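Local coordinates for DNA replication licensing factor MCM related protein (Thermoplasma acidophilum, PDB 4ME3) that probably acts, as a full-length archaeal MCM, as an ATP-driven helicase on single-stranded DNA, and is represented by its zinc-binding N-terminal domain, at residues Cys172-Ser175 / Lys180-Phe183. Numbering follows the deposited sequence.
Sequences CGLS and KIFF. With ZN (zinc ion), chain B.
In the Cys4 zinc-binding module that projects from the OB domain of this MCM, I181 packs against L174 and S175, joining the chain just past the last zinc cysteine to the segment that leads into strand 183-185. The I181 side chain does most of the touching. Its CD1 methyl lies 3.5 Å from the carbonyl O of L174 and 3.9 Å from L174 CB, while CG1 sits 3.5 Å from S175 O. With CG1 between the backbone N and the carbonyl carbon (chi1 65°), the longer branch lies against the L174-S175 backbone and CG2 is left beside the leucine, 4.2 Å from L174 CD1. The two side chains cross at about a right angle.

Two residues before L174, C172 SG binds the zinc ion at 2.3 Å, and C147, C150 and C169 complete the site. C172 SG also receives a weak hydrogen bond from L174 N, long at 3.6 Å but fairly straight at 164°; the turn between them passes through G173, whose phi is positive.

S175 is the N-cap of helix 176-179: its OG accepts from K178 N, and its own N donates to D179 OD2. K180 leaves the helix with positive phi, and S175 O comes within 3.2 Å of K180 N as the chain returns.

I181 also touches C147, so its buried hydrocarbon probably shields one side of the zinc-thiolate cluster from water, while the weak N-H contact to C172 SG may ease a little of the negative charge on that sulfur.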
ATOM      1  N   CYS A 172       3.124  28.412   5.611  1.00 32.79           N
ATOM      2  CA  CYS A 172       3.854  29.567   6.137  1.00 26.40           C
ATOM      3  C   CYS A 172       5.344  29.297   6.366  1.00 27.66           C
ATOM      4  O   CYS A 172       6.115  30.226   6.595  1.00 31.31           O
ATOM      5  CB  CYS A 172       3.201  30.070   7.429  1.00 32.56           C
ATOM      6  SG  CYS A 172       3.534  29.077   8.898  1.00 29.90           S
ATOM      7  N   GLY A 173       5.749  28.033   6.312  1.00 29.66           N
ATOM      8  CA  GLY A 173       7.160  27.693   6.367  1.00 34.45           C
ATOM      9  C   GLY A 173       7.780  27.649   7.753  1.00 34.07           C
ATOM     10  O   GLY A 173       8.963  27.334   7.892  1.00 37.53           O
ATOM     11  N   LEU A 174       7.001  27.967   8.781  1.00 28.33           N
ATOM     12  CA  LEU A 174       7.490  27.866  10.151  1.00 34.71           C
ATOM     13  C   LEU A 174       7.571  26.396  10.553  1.00 36.40           C
ATOM     14  O   LEU A 174       6.935  25.544   9.934  1.00 30.69           O
ATOM     15  CB  LEU A 174       6.576  28.631  11.109  1.00 34.87           C
ATOM     16  CG  LEU A 174       6.449  30.133  10.846  1.00 36.78           C
ATOM     17  CD1 LEU A 174       5.468  30.764  11.816  1.00 31.31           C
ATOM     18  CD2 LEU A 174       7.804  30.821  10.934  1.00 32.39           C
ATOM     19  N   SER A 175       8.357  26.100  11.584  1.00 34.88           N
ATOM     20  CA  SER A 175       8.533  24.722  12.031  1.00 42.13           C
ATOM     21  C   SER A 175       8.373  24.601  13.543  1.00 43.45           C
ATOM     22  O   SER A 175       8.433  25.594  14.270  1.00 39.47           O
ATOM     23  CB  SER A 175       9.908  24.199  11.620  1.00 43.30           C
ATOM     24  OG  SER A 175      10.925  24.781  12.414  1.00 49.34           O
ATOM     25  N   LYS A 180       8.596  26.832  17.253  1.00 49.89           N
ATOM     26  CA  LYS A 180       7.804  26.373  18.391  1.00 54.13           C
ATOM     27  C   LYS A 180       6.307  26.270  18.100  1.00 54.94           C
ATOM     28  O   LYS A 180       5.500  26.225  19.028  1.00 51.82           O
ATOM     29  CB  LYS A 180       8.021  27.303  19.589  1.00 64.14           C
ATOM     30  CG  LYS A 180       9.463  27.383  20.060  1.00 63.54           C
ATOM     31  CD  LYS A 180       9.658  28.505  21.070  1.00 78.56           C
ATOM     32  CE  LYS A 180       8.706  28.380  22.252  1.00 78.77           C
ATOM     33  NZ  LYS A 180       8.885  27.102  22.995  1.00 88.59           N
ATOM     34  N   ILE A 181       5.931  26.233  16.825  1.00 43.33           N
ATOM     35  CA  ILE A 181       4.525  26.070  16.467  1.00 38.56           C
ATOM     36  C   ILE A 181       4.096  24.630  16.718  1.00 41.65           C
ATOM     37  O   ILE A 181       4.937  23.742  16.860  1.00 43.69           O
ATOM     38  CB  ILE A 181       4.256  26.418  14.987  1.00 42.03           C
ATOM     39  CG1 ILE A 181       4.967  25.427  14.062  1.00 38.23           C
ATOM     40  CG2 ILE A 181       4.687  27.848  14.688  1.00 44.79           C
ATOM     41  CD1 ILE A 181       4.615  25.599  12.602  1.00 37.23           C
ATOM     42  N   PHE A 182       2.788  24.402  16.777  1.00 42.44           N
ATOM     43  CA  PHE A 182       2.258  23.052  16.944  1.00 41.77           C
ATOM     44  C   PHE A 182       1.154  22.774  15.928  1.00 36.07           C
ATOM     45  O   PHE A 182       0.498  23.695  15.436  1.00 37.20           O
ATOM     46  CB  PHE A 182       1.735  22.848  18.368  1.00 40.61           C
ATOM     47  CG  PHE A 182       0.641  23.799  18.757  1.00 48.07           C
ATOM     48  CD1 PHE A 182      -0.686  23.491  18.505  1.00 48.16           C
ATOM     49  CD2 PHE A 182       0.939  24.999  19.383  1.00 49.94           C
ATOM     50  CE1 PHE A 182      -1.696  24.365  18.864  1.00 53.41           C
ATOM     51  CE2 PHE A 182      -0.066  25.877  19.746  1.00 52.79           C
ATOM     52  CZ  PHE A 182      -1.385  25.559  19.486  1.00 53.11           C
ATOM     53  N   PHE A 183       0.957  21.498  15.616  1.00 28.84           N
ATOM     54  CA  PHE A 183      -0.023  21.096  14.615  1.00 27.77           C
ATOM     55  C   PHE A 183      -1.205  20.360  15.240  1.00 28.85           C
ATOM     56  O   PHE A 183      -1.029  19.502  16.103  1.00 31.28           O
ATOM     57  CB  PHE A 183       0.639  20.214  13.558  1.00 28.82           C
ATOM     58  CG  PHE A 183       1.621  20.947  12.689  1.00 25.84           C
ATOM     59  CD1 PHE A 183       1.185  21.689  11.603  1.00 29.29           C
ATOM     60  CD2 PHE A 183       2.977  20.894  12.956  1.00 30.68           C
ATOM     61  CE1 PHE A 183       2.085  22.364  10.801  1.00 27.88           C
ATOM     62  CE2 PHE A 183       3.883  21.568  12.156  1.00 34.54           C
ATOM     63  CZ  PHE A 183       3.435  22.302  11.078  1.00 32.25           C
TER
HETATM   64 ZN    ZN B 301       1.595  27.804   9.063  1.00 29.20          ZN